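PDB 3G7Q: valine-pyruvate aminotransferase from Salmonella typhimurium, which probably catalyses the pyridoxal 5'-phosphate-dependent transfer of an amino group from valine to pyruvate, yielding alanine and 3-methyl-2-oxobutanoate. Local coordinates for residues Leu131-Pro136 / Gly182-Ser187; Leu216-Ala221 / Pro240-Cys245; Lys167-Phe172 / Val196-Glu201; Ala135-Gly140 / Arg188-Thr193. All blocks are in the same frame, centred on the assembly; numbering follows the deposited sequence.

Contacts 1 and 2 lie in the central mixed sheet of seven strands. Their centres are about 11 Å apart, because strands 181-187 and 216-219 are neighbours there. Contact 4 shares Ala135 and Pro136 with contact 1, and its centre is about 9 Å away. It joins the loops that follow strands 129-132 and 181-187. Contact 3 links the end of strand 165-169, in the second sheet, to the start of helix 199-211, about 12 Å from contact 1 between centres. Along the chain, contacts 1 and 3 interleave, while contact 2 opens after the others close. Arg188 ties contact 4 to contacts 2 and 3. Contacts 1, 2 and 4 thus join the sheet to its strand-end loops in the aminotransferase domain.

Contact 1: residues Leu131-Pro136 / Gly182-Ser187; sequences LFPLAP and GMICVS
Pro133 pushes its ring into the hollow between Ile184 and Val186. Pro133 CG lies 3.6 Å from Ile184 CG2 and 3.7 Å from Val186 CG1. The proline crosses both side chains at about a right angle. Ile184 offers CG2 here because its CG1 is turned beside its own backbone N (chi1 -58°). Leu205 of helix 199-211 touches both Pro133 and Val186. Phe132 fits against Cys185 on the other face of the strands. Its ring edge does the touching, with Phe132 CE1 3.7 Å from Cys185 CB. Cys185 O sits near the ring plane at the same edge, 3.5 Å from Phe132 CD1.

The backbones hold these bumps in register. Leu131 N gives a nearly straight hydrogen bond of 2.9 Å to Met183 O, and Cys185 N returns one of 2.8 Å to Leu131 O. The pairing then stops, since the chain turns aside at Pro133. One water carries the link on: it accepts from Leu134 N and donates to Cys185 O. Leu131 and Ile184 form a parallel bridge. Such strand pairing, with helices packed on the sheet, is typical of the large domain of class I aminotransferases.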
loop_
_atom_site.group_PDB
_atom_site.type_symbol
_atom_site.label_atom_id
_atom_site.label_comp_id
_atom_site.label_asym_id
_atom_site.label_seq_id
_atom_site.Cartn_x
_atom_site.Cartn_y
_atom_site.Cartn_z
ATOM N N LEU A 131 20.048 10.969 -7.539
ATOM C CA LEU A 131 20.790 12.141 -7.057
ATOM C C LEU A 131 19.870 13.113 -6.289
ATOM O O LEU A 131 18.830 13.511 -6.811
ATOM C CB LEU A 131 21.428 12.866 -8.241
ATOM C CG LEU A 131 22.098 14.214 -7.909
ATOM C CD1 LEU A 131 23.208 14.025 -6.886
ATOM C CD2 LEU A 131 22.613 14.907 -9.189
ATOM N N PHE A 132 20.265 13.458 -5.058
ATOM C CA PHE A 132 19.634 14.473 -4.241
ATOM C C PHE A 132 20.558 15.684 -4.354
ATOM O O PHE A 132 21.586 15.757 -3.685
ATOM C CB PHE A 132 19.466 14.038 -2.787
ATOM C CG PHE A 132 18.609 12.832 -2.622
ATOM C CD1 PHE A 132 17.245 12.898 -2.838
ATOM C CD2 PHE A 132 19.165 11.612 -2.253
ATOM C CE1 PHE A 132 16.451 11.795 -2.699
ATOM C CE2 PHE A 132 18.363 10.490 -2.113
ATOM C CZ PHE A 132 17.004 10.581 -2.340
ATOM N N PRO A 133 20.223 16.641 -5.237
ATOM C CA PRO A 133 21.145 17.775 -5.401
ATOM C C PRO A 133 21.148 18.761 -4.246
ATOM O O PRO A 133 22.033 19.616 -4.168
ATOM C CB PRO A 133 20.650 18.454 -6.693
ATOM C CG PRO A 133 19.249 18.058 -6.824
ATOM C CD PRO A 133 19.051 16.742 -6.126
ATOM N N LEU A 134 20.181 18.635 -3.350
ATOM C CA LEU A 134 20.120 19.504 -2.195
ATOM C C LEU A 134 19.792 18.658 -0.943
ATOM O O LEU A 134 18.679 18.655 -0.460
ATOM C CB LEU A 134 19.137 20.658 -2.424
ATOM C CG LEU A 134 19.062 21.895 -1.477
ATOM C CD1 LEU A 134 20.378 22.447 -1.139
ATOM C CD2 LEU A 134 18.233 22.970 -2.118
ATOM N N ALA A 135 20.803 18.001 -0.418
ATOM C CA ALA A 135 20.653 17.313 0.865
ATOM C C ALA A 135 20.633 18.385 1.958
ATOM O O ALA A 135 21.245 19.428 1.783
ATOM C CB ALA A 135 21.794 16.350 1.070
ATOM N N PRO A 136 19.972 18.135 3.106
ATOM C CA PRO A 136 19.274 16.924 3.517
ATOM C C PRO A 136 17.855 16.770 2.959
ATOM O O PRO A 136 17.148 17.757 2.724
ATOM C CB PRO A 136 19.221 17.058 5.044
ATOM C CG PRO A 136 19.154 18.505 5.254
ATOM C CD PRO A 136 19.919 19.164 4.156
ATOM N N GLY A 182 20.268 8.250 -12.638
ATOM C CA GLY A 182 18.996 7.801 -13.187
ATOM C C GLY A 182 17.868 8.813 -13.023
ATOM O O GLY A 182 16.942 8.834 -13.822
HETATM N N MSE A 183 17.940 9.624 -11.975
HETATM C CA MSE A 183 16.933 10.639 -11.694
HETATM C C MSE A 183 17.456 11.626 -10.682
HETATM O O MSE A 183 18.367 11.314 -9.909
HETATM C CB MSE A 183 15.627 10.018 -11.174
HETATM C CG MSE A 183 15.776 8.993 -10.075
HETATM SE SE MSE A 183 14.004 8.423 -9.366
HETATM C CE MSE A 183 13.834 9.577 -8.170
ATOM N N ILE A 184 16.854 12.814 -10.700
ATOM C CA ILE A 184 17.195 13.900 -9.798
ATOM C C ILE A 184 15.968 14.072 -8.911
ATOM O O ILE A 184 14.858 14.185 -9.419
ATOM C CB ILE A 184 17.490 15.184 -10.562
ATOM C CG1 ILE A 184 18.639 14.954 -11.556
ATOM C CG2 ILE A 184 17.793 16.312 -9.581
ATOM C CD1 ILE A 184 19.051 16.193 -12.395
ATOM N N CYS A 185 16.173 14.099 -7.600
ATOM C CA CYS A 185 15.053 14.146 -6.674
ATOM C C CYS A 185 15.161 15.273 -5.655
ATOM O O CYS A 185 16.173 15.397 -4.982
ATOM C CB CYS A 185 14.982 12.808 -5.950
ATOM S SG CYS A 185 13.504 12.613 -4.968
ATOM N N VAL A 186 14.109 16.083 -5.542
ATOM C CA VAL A 186 14.049 17.183 -4.589
ATOM C C VAL A 186 12.638 17.201 -3.993
ATOM O O VAL A 186 11.726 16.575 -4.516
ATOM C CB VAL A 186 14.340 18.555 -5.225
ATOM C CG1 VAL A 186 15.733 18.627 -5.770
ATOM C CG2 VAL A 186 13.316 18.877 -6.320
ATOM N N SER A 187 12.471 17.873 -2.870
ATOM C CA SER A 187 11.143 18.067 -2.270
ATOM C C SER A 187 10.973 19.576 -2.184
ATOM O O SER A 187 11.974 20.311 -2.215
ATOM C CB SER A 187 11.031 17.399 -0.905
ATOM O OG SER A 187 12.061 17.874 -0.042
HETATM O O HOH W 1 17.723 17.029 -3.180
#

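Contact 2: residues Leu216-Ala221 / Pro240-Cys245; sequences LVIDNA and PNIILC
Ile218 and Ile242 point to one face of the sheet and cross obliquely. The tip of Ile218, its CD1, comes 3.9 Å from Ile242 CG2. It reaches diagonally, since Ile218 stands level with Leu244 and Ile242 with Leu216. Val217 and Ile243 are level with each other on the opposite face. There Val217 CG2 meets Ile243 CD1 at 4.0 Å. The valine brings CG2 to this side because its CG1 is anti to the backbone N (chi1 -177°). Cys245 lies further along that face, next to Asp219. Asn220, one residue on from Asp219, turns its CB toward Leu244 CD1, but that leucine has two conformers, so this contact is doubtful.

Five backbone hydrogen bonds set this order. They include Ile218 N to Ile243 O at 2.8 Å and Asn220 N to Cys245 O at 2.7 Å. The two strands run parallel, with axes 4.7 Å apart at 17°. Asp219 OD1 accepts from Ala221 N at 3.1 Å, an Asx turn as the chain leaves the sheet, and the donor comes from above the carboxylate plane. Helix 107-118 packs on the face of Val217 and Ile243, and helix 199-211 on that of Leu216 and Ile242. Parallel strands sandwiched between helices are typical of the three-layer alpha/beta/alpha large domain of class I aminotransferases.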
loop_
_atom_site.group_PDB
_atom_site.type_symbol
_atom_site.label_atom_id
_atom_site.label_comp_id
_atom_site.label_asym_id
_atom_site.label_seq_id
_atom_site.Cartn_x
_atom_site.Cartn_y
_atom_site.Cartn_z
ATOM N N LEU A 216 13.115 14.872 -13.433
ATOM C CA LEU A 216 13.256 15.676 -12.222
ATOM C C LEU A 216 12.044 15.345 -11.384
ATOM O O LEU A 216 10.933 15.621 -11.790
ATOM C CB LEU A 216 13.274 17.165 -12.521
ATOM C CG LEU A 216 13.278 18.114 -11.320
ATOM C CD1 LEU A 216 14.438 17.798 -10.362
ATOM C CD2 LEU A 216 13.285 19.601 -11.807
ATOM N N VAL A 217 12.273 14.741 -10.221
ATOM C CA VAL A 217 11.203 14.294 -9.355
ATOM C C VAL A 217 11.072 15.311 -8.233
ATOM O O VAL A 217 12.067 15.633 -7.577
ATOM C CB VAL A 217 11.506 12.881 -8.792
ATOM C CG1 VAL A 217 10.345 12.384 -7.949
ATOM C CG2 VAL A 217 11.784 11.890 -9.937
ATOM N N ILE A 218 9.861 15.833 -8.037
ATOM C CA ILE A 218 9.580 16.834 -7.001
ATOM C C ILE A 218 8.506 16.330 -6.036
ATOM O O ILE A 218 7.371 16.060 -6.429
ATOM C CB ILE A 218 9.120 18.190 -7.584
ATOM C CG1 ILE A 218 10.103 18.676 -8.657
ATOM C CG2 ILE A 218 8.962 19.213 -6.446
ATOM C CD1 ILE A 218 9.648 19.944 -9.458
ATOM N N ASP A 219 8.884 16.167 -4.779
ATOM C CA ASP A 219 7.956 15.757 -3.757
ATOM C C ASP A 219 7.250 17.021 -3.231
ATOM O O ASP A 219 7.885 17.865 -2.589
ATOM C CB ASP A 219 8.668 15.046 -2.635
ATOM C CG ASP A 219 7.692 14.437 -1.639
ATOM O OD1 ASP A 219 6.473 14.691 -1.756
ATOM O OD2 ASP A 219 8.153 13.675 -0.780
ATOM N N ASN A 220 5.943 17.117 -3.511
ATOM C CA ASN A 220 5.076 18.272 -3.194
ATOM C C ASN A 220 4.071 17.883 -2.093
ATOM O O ASN A 220 2.976 18.443 -2.037
ATOM C CB ASN A 220 4.347 18.687 -4.458
ATOM C CG ASN A 220 3.699 20.091 -4.416
ATOM O OD1 ASN A 220 2.483 20.242 -4.582
ATOM N ND2 ASN A 220 4.502 21.090 -4.234
ATOM N N ALA A 221 4.462 17.010 -1.174
ATOM C CA ALA A 221 3.592 16.618 -0.043
ATOM C C ALA A 221 3.096 17.782 0.813
ATOM O O ALA A 221 2.025 17.667 1.429
ATOM C CB ALA A 221 4.283 15.588 0.862
ATOM N N PRO A 240 6.444 17.899 -19.089
ATOM C CA PRO A 240 6.502 16.432 -19.240
ATOM C C PRO A 240 7.745 15.686 -18.717
ATOM O O PRO A 240 7.685 14.461 -18.619
ATOM C CB PRO A 240 6.369 16.248 -20.755
ATOM C CG PRO A 240 5.589 17.427 -21.194
ATOM C CD PRO A 240 6.176 18.556 -20.377
ATOM N N ASN A 241 8.844 16.381 -18.411
ATOM C CA ASN A 241 10.025 15.731 -17.826
ATOM C C ASN A 241 10.033 15.820 -16.298
ATOM O O ASN A 241 11.034 15.484 -15.651
ATOM C CB ASN A 241 11.318 16.334 -18.358
ATOM C CG ASN A 241 12.528 15.435 -18.127
ATOM O OD1 ASN A 241 12.459 14.248 -18.375
ATOM N ND2 ASN A 241 13.637 16.004 -17.667
ATOM N N ILE A 242 8.945 16.311 -15.721
ATOM C CA ILE A 242 8.846 16.411 -14.269
ATOM C C ILE A 242 7.883 15.357 -13.744
ATOM O O ILE A 242 6.861 15.058 -14.362
ATOM C CB ILE A 242 8.437 17.813 -13.823
ATOM C CG1 ILE A 242 9.601 18.767 -14.099
ATOM C CG2 ILE A 242 8.091 17.818 -12.320
ATOM C CD1 ILE A 242 9.340 20.147 -13.774
ATOM N N ILE A 243 8.249 14.756 -12.625
ATOM C CA ILE A 243 7.401 13.797 -11.927
ATOM C C ILE A 243 7.077 14.475 -10.601
ATOM O O ILE A 243 7.968 14.720 -9.806
ATOM C CB ILE A 243 8.088 12.446 -11.701
ATOM C CG1 ILE A 243 8.570 11.827 -13.042
ATOM C CG2 ILE A 243 7.123 11.457 -10.999
ATOM C CD1 ILE A 243 9.410 10.565 -12.847
ATOM N N LEU A 244 5.797 14.746 -10.363
ATOM C CA LEU A 244 5.353 15.492 -9.189
ATOM C C LEU A 244 4.555 14.596 -8.249
ATOM O O LEU A 244 3.532 14.058 -8.670
ATOM C CB LEU A 244 4.515 16.668 -9.694
ATOM C CG LEU A 244 3.844 17.674 -8.765
ATOM C CD1 LEU A 244 4.854 18.224 -7.806
ATOM C CD2 LEU A 244 3.213 18.783 -9.633
ATOM N N CYS A 245 4.994 14.464 -6.987
ATOM C CA CYS A 245 4.324 13.604 -6.011
ATOM C C CYS A 245 3.551 14.471 -5.036
ATOM O O CYS A 245 4.111 15.410 -4.464
ATOM C CB CYS A 245 5.321 12.748 -5.254
ATOM S SG CYS A 245 6.270 11.685 -6.386
#

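Contact 3: residues Lys167-Phe172 / Val196-Glu201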
loop_
_atom_site.group_PDB
_atom_site.type_symbol
_atom_site.label_atom_id
_atom_site.label_comp_id
_atom_site.label_asym_id
_atom_site.label_seq_id
_atom_site.Cartn_x
_atom_site.Cartn_y
_atom_site.Cartn_z
ATOM N N LYS A 167 19.961 29.014 5.351
ATOM C CA LYS A 167 19.285 28.374 4.241
ATOM C C LYS A 167 20.298 27.580 3.399
ATOM O O LYS A 167 21.378 28.080 3.071
ATOM C CB LYS A 167 18.615 29.433 3.359
ATOM C CG LYS A 167 17.883 28.871 2.158
ATOM C CD LYS A 167 17.066 29.925 1.409
ATOM C CE LYS A 167 16.536 29.401 0.055
ATOM N NZ LYS A 167 15.514 28.306 0.164
ATOM N N TYR A 168 19.951 26.344 3.099
ATOM C CA TYR A 168 20.773 25.514 2.239
ATOM C C TYR A 168 20.511 25.892 0.794
ATOM O O TYR A 168 19.378 26.225 0.415
ATOM C CB TYR A 168 20.453 24.052 2.417
ATOM C CG TYR A 168 20.822 23.450 3.764
ATOM C CD1 TYR A 168 22.135 23.466 4.222
ATOM C CD2 TYR A 168 19.885 22.807 4.517
ATOM C CE1 TYR A 168 22.495 22.876 5.450
ATOM C CE2 TYR A 168 20.209 22.211 5.728
ATOM C CZ TYR A 168 21.527 22.256 6.193
ATOM O OH TYR A 168 21.849 21.685 7.396
ATOM N N HIS A 169 21.563 25.804 -0.008
ATOM C CA HIS A 169 21.517 26.064 -1.454
ATOM C C HIS A 169 22.217 24.967 -2.241
ATOM O O HIS A 169 23.179 24.381 -1.765
ATOM C CB HIS A 169 22.188 27.389 -1.773
ATOM C CG HIS A 169 21.395 28.573 -1.323
ATOM N ND1 HIS A 169 20.314 29.051 -2.039
ATOM C CD2 HIS A 169 21.502 29.358 -0.227
ATOM C CE1 HIS A 169 19.809 30.098 -1.408
ATOM N NE2 HIS A 169 20.509 30.306 -0.307
ATOM N N VAL A 170 21.762 24.753 -3.467
ATOM C CA VAL A 170 22.407 23.809 -4.384
ATOM C C VAL A 170 23.775 24.356 -4.750
ATOM O O VAL A 170 23.901 25.513 -5.165
ATOM C CB VAL A 170 21.599 23.608 -5.679
ATOM C CG1 VAL A 170 22.351 22.654 -6.648
ATOM C CG2 VAL A 170 20.158 23.103 -5.412
ATOM N N ASP A 171 24.818 23.544 -4.601
ATOM C CA ASP A 171 26.176 23.924 -5.013
ATOM C C ASP A 171 26.374 23.437 -6.450
ATOM O O ASP A 171 26.842 22.319 -6.686
ATOM C CB ASP A 171 27.195 23.320 -4.047
ATOM C CG ASP A 171 28.621 23.572 -4.452
ATOM O OD1 ASP A 171 28.863 24.305 -5.432
ATOM O OD2 ASP A 171 29.519 23.005 -3.774
ATOM N N PHE A 172 26.012 24.275 -7.419
ATOM C CA PHE A 172 26.071 23.853 -8.815
ATOM C C PHE A 172 27.498 23.623 -9.320
ATOM O O PHE A 172 27.702 22.782 -10.193
ATOM C CB PHE A 172 25.324 24.835 -9.727
ATOM C CG PHE A 172 23.834 24.738 -9.605
ATOM C CD1 PHE A 172 23.147 23.728 -10.260
ATOM C CD2 PHE A 172 23.123 25.644 -8.832
ATOM C CE1 PHE A 172 21.773 23.618 -10.147
ATOM C CE2 PHE A 172 21.753 25.532 -8.715
ATOM C CZ PHE A 172 21.080 24.517 -9.382
ATOM N N VAL A 196 12.680 25.757 0.952
ATOM C CA VAL A 196 11.990 25.874 -0.324
ATOM C C VAL A 196 13.042 26.226 -1.375
ATOM O O VAL A 196 13.543 27.361 -1.436
ATOM C CB VAL A 196 10.822 26.879 -0.272
ATOM C CG1 VAL A 196 10.324 27.213 -1.693
ATOM C CG2 VAL A 196 9.697 26.302 0.582
ATOM N N ILE A 197 13.445 25.232 -2.143
ATOM C CA ILE A 197 14.402 25.456 -3.206
ATOM C C ILE A 197 13.930 26.646 -4.078
ATOM O O ILE A 197 12.744 26.750 -4.395
ATOM C CB ILE A 197 14.593 24.134 -3.994
ATOM C CG1 ILE A 197 15.649 24.298 -5.073
ATOM C CG2 ILE A 197 13.229 23.615 -4.547
ATOM C CD1 ILE A 197 15.910 23.014 -5.838
ATOM N N THR A 198 14.844 27.543 -4.442
ATOM C CA THR A 198 14.482 28.784 -5.142
ATOM C C THR A 198 14.023 28.516 -6.571
ATOM O O THR A 198 14.348 27.476 -7.169
ATOM C CB THR A 198 15.610 29.818 -5.156
ATOM O OG1 THR A 198 16.654 29.418 -6.068
ATOM C CG2 THR A 198 16.165 30.072 -3.721
ATOM N N ASP A 199 13.234 29.438 -7.125
ATOM C CA ASP A 199 12.830 29.296 -8.516
ATOM C C ASP A 199 14.046 29.102 -9.437
ATOM O O ASP A 199 14.016 28.236 -10.303
ATOM C CB ASP A 199 12.030 30.503 -9.014
ATOM C CG ASP A 199 10.731 30.690 -8.275
ATOM O OD1 ASP A 199 10.165 29.697 -7.793
ATOM O OD2 ASP A 199 10.297 31.840 -8.187
ATOM N N GLU A 200 15.100 29.860 -9.201
ATOM C CA GLU A 200 16.306 29.802 -10.036
ATOM C C GLU A 200 16.997 28.438 -9.914
ATOM O O GLU A 200 17.400 27.846 -10.907
ATOM C CB GLU A 200 17.255 30.931 -9.654
ATOM C CG GLU A 200 18.449 31.114 -10.589
ATOM N N GLU A 201 17.133 27.945 -8.699
ATOM C CA GLU A 201 17.710 26.615 -8.489
ATOM C C GLU A 201 16.906 25.517 -9.169
ATOM O O GLU A 201 17.446 24.620 -9.815
ATOM C CB GLU A 201 17.783 26.294 -6.988
ATOM C CG GLU A 201 18.883 27.084 -6.284
ATOM C CD GLU A 201 18.836 26.986 -4.763
ATOM O OE1 GLU A 201 17.733 26.804 -4.169
ATOM O OE2 GLU A 201 19.925 27.079 -4.149
HETATM O O HOH W 2 17.432 26.580 -1.468
HETATM O O HOH W 3 22.205 27.598 -5.629
#
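His169 meets Glu201 at the edge of its ring. His169 ND1 donates to Glu201 OE2 at 2.9 Å, and the oxygen lies almost in the ring plane. The carboxylate plane is turned 60° from the ring, and ND1 meets OE2 from above it. Val170 N reaches Glu201 OE2 from the opposite face of the carboxylate, at 3.0 Å. Phe172 has Val170 CG1 over the centre of one ring face, while its edge faces the helix: Phe172 CZ is 3.7 Å from Glu201 O.

The other carboxylate oxygen serves the helix start. Thr198 N donates to Glu201 OE1 at 3.0 Å, on the anti side. Thr198 OG1 takes Glu201 N in return, at 3.1 Å. This is a capping box at the start of helix 199-211, and it docks on the end of strand 165-169. The threonine's chi1 of 73° turns OG1 toward that N-H.

Lys167 NZ bonds Val196 O at 2.7 Å, from above the carbonyl plane. Lys167 NZ also hydrogen-bonds Asn195 OD1 and forms a salt bridge with Glu337. One water joins Lys167 NZ, Tyr168 O and Glu201 OE1. A second water donates to Val170 O and Glu201 OE2, which adds a third grip on that buried oxygen. His169 NE2 bonds Glu159, so acidic groups at both ring nitrogens may favour the protonated imidazole.

Contact 4: residues Ala135-Gly140 / Arg188-Thr193; sequences APEYIG and RPTNPT
Asn191 lays its amide over one face of the Tyr138 ring. The two planes are only 16° apart. Asn191 ND2 sits toward the rim, 3.4 Å from Tyr138 CG. The Asn191 chain swings its CG away from the backbone N (chi1 170°), which carries the amide out over the ring. Close by, Tyr138 N is 2.8 Å from Asn191 O. The Asn-Pro-Thr loop is consistent with the one that lines the cofactor pocket in class I aminotransferases.

The apolar contacts gather round Pro136. Pro136 CG presses on Thr193 CG2 at 3.5 Å, a tight fit, and Pro136 CB lies 4.1 Å from Pro192 CG. Thr190 CG2 touches Pro136 O at 3.6 Å. The peptide bonds before Pro136, Pro189 and Pro192 are all cis.

A water also bridges the two segments. It donates to Pro136 O and is 2.7 Å from Thr193 OG1, which also bonds Asn195 N. Thr190 OG1 is tied to Ser187.

Asn191 OD1 accepts from Arg389. This sets which way round the amide lies and turns ND2 to the ring. The arginine's charge may polarise the amide and make its N-H groups better donors.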
loop_
_atom_site.group_PDB
_atom_site.type_symbol
_atom_site.label_atom_id
_atom_site.label_comp_id
_atom_site.label_asym_id
_atom_site.label_seq_id
_atom_site.Cartn_x
_atom_site.Cartn_y
_atom_site.Cartn_z
ATOM N N ALA A 135 20.803 18.001 -0.418
ATOM C CA ALA A 135 20.653 17.313 0.865
ATOM C C ALA A 135 20.633 18.385 1.958
ATOM O O ALA A 135 21.245 19.428 1.783
ATOM C CB ALA A 135 21.794 16.350 1.070
ATOM N N PRO A 136 19.972 18.135 3.106
ATOM C CA PRO A 136 19.274 16.924 3.517
ATOM C C PRO A 136 17.855 16.770 2.959
ATOM O O PRO A 136 17.148 17.757 2.724
ATOM C CB PRO A 136 19.221 17.058 5.044
ATOM C CG PRO A 136 19.154 18.505 5.254
ATOM C CD PRO A 136 19.919 19.164 4.156
ATOM N N GLU A 137 17.474 15.517 2.761
ATOM C CA GLU A 137 16.171 15.117 2.263
ATOM C C GLU A 137 15.655 14.012 3.160
ATOM O O GLU A 137 16.438 13.287 3.773
ATOM C CB GLU A 137 16.286 14.587 0.831
ATOM C CG GLU A 137 16.384 15.651 -0.245
ATOM C CD GLU A 137 15.061 16.388 -0.488
ATOM O OE1 GLU A 137 14.036 16.014 0.114
ATOM O OE2 GLU A 137 15.059 17.353 -1.274
ATOM N N TYR A 138 14.342 13.900 3.266
ATOM C CA TYR A 138 13.725 12.843 4.049
ATOM C C TYR A 138 13.692 11.481 3.351
ATOM O O TYR A 138 13.995 10.471 3.971
ATOM C CB TYR A 138 12.302 13.246 4.442
ATOM C CG TYR A 138 11.489 12.083 4.954
ATOM C CD1 TYR A 138 11.720 11.569 6.216
ATOM C CD2 TYR A 138 10.504 11.492 4.172
ATOM C CE1 TYR A 138 10.994 10.492 6.705
ATOM C CE2 TYR A 138 9.771 10.400 4.648
ATOM C CZ TYR A 138 10.024 9.908 5.920
ATOM O OH TYR A 138 9.330 8.824 6.434
ATOM N N ILE A 139 13.331 11.414 2.082
ATOM C CA ILE A 139 13.222 10.059 1.471
ATOM C C ILE A 139 14.518 9.220 1.615
ATOM O O ILE A 139 14.464 7.990 1.816
ATOM C CB ILE A 139 12.692 10.104 -0.000
ATOM C CG1 ILE A 139 12.314 8.682 -0.462
ATOM C CG2 ILE A 139 13.689 10.788 -0.927
ATOM C CD1 ILE A 139 11.235 8.001 0.418
ATOM N N GLY A 140 15.673 9.884 1.549
ATOM C CA GLY A 140 16.951 9.217 1.819
ATOM C C GLY A 140 16.950 8.628 3.233
ATOM O O GLY A 140 17.379 7.486 3.441
ATOM N N ARG A 188 9.724 20.060 -2.107
ATOM C CA ARG A 188 9.480 21.495 -2.046
ATOM C C ARG A 188 8.084 21.803 -1.548
ATOM O O ARG A 188 7.118 21.596 -2.286
ATOM C CB ARG A 188 9.644 22.115 -3.444
ATOM C CG ARG A 188 9.767 23.616 -3.493
ATOM C CD ARG A 188 9.739 24.085 -4.937
ATOM N NE ARG A 188 10.313 25.404 -5.117
ATOM C CZ ARG A 188 9.952 26.277 -6.066
ATOM N NH1 ARG A 188 8.948 26.009 -6.898
ATOM N NH2 ARG A 188 10.555 27.442 -6.167
ATOM N N PRO A 189 7.938 22.258 -0.291
ATOM C CA PRO A 189 8.937 22.439 0.781
ATOM C C PRO A 189 9.486 21.110 1.253
ATOM O O PRO A 189 8.878 20.052 1.050
ATOM C CB PRO A 189 8.155 23.083 1.925
ATOM C CG PRO A 189 6.870 23.605 1.292
ATOM C CD PRO A 189 6.597 22.686 0.134
ATOM N N THR A 190 10.633 21.178 1.919
ATOM C CA THR A 190 11.370 19.979 2.292
ATOM C C THR A 190 11.231 19.518 3.739
ATOM O O THR A 190 11.228 20.328 4.660
ATOM C CB THR A 190 12.874 20.246 2.042
ATOM O OG1 THR A 190 13.081 20.557 0.660
ATOM C CG2 THR A 190 13.759 19.041 2.450
ATOM N N ASN A 191 11.053 18.208 3.887
ATOM C CA ASN A 191 11.240 17.513 5.158
ATOM C C ASN A 191 12.719 17.066 4.999
ATOM O O ASN A 191 13.034 16.278 4.106
ATOM C CB ASN A 191 10.266 16.344 5.260
ATOM C CG ASN A 191 10.538 15.411 6.439
ATOM O OD1 ASN A 191 11.547 15.539 7.173
ATOM N ND2 ASN A 191 9.649 14.398 6.603
ATOM N N PRO A 192 13.613 17.396 5.954
ATOM C CA PRO A 192 13.450 17.914 7.321
ATOM C C PRO A 192 13.706 19.374 7.643
ATOM O O PRO A 192 13.552 19.761 8.795
ATOM C CB PRO A 192 14.536 17.099 8.053
ATOM C CG PRO A 192 15.687 17.152 7.085
ATOM C CD PRO A 192 15.028 17.028 5.706
ATOM N N THR A 193 14.052 20.168 6.654
ATOM C CA THR A 193 14.504 21.551 6.876
ATOM C C THR A 193 13.491 22.651 6.797
ATOM O O THR A 193 13.705 23.744 7.320
ATOM C CB THR A 193 15.563 21.875 5.809
ATOM O OG1 THR A 193 15.015 21.621 4.510
ATOM C CG2 THR A 193 16.819 20.993 5.983
HETATM O O HOH W 4 16.888 20.749 2.730
#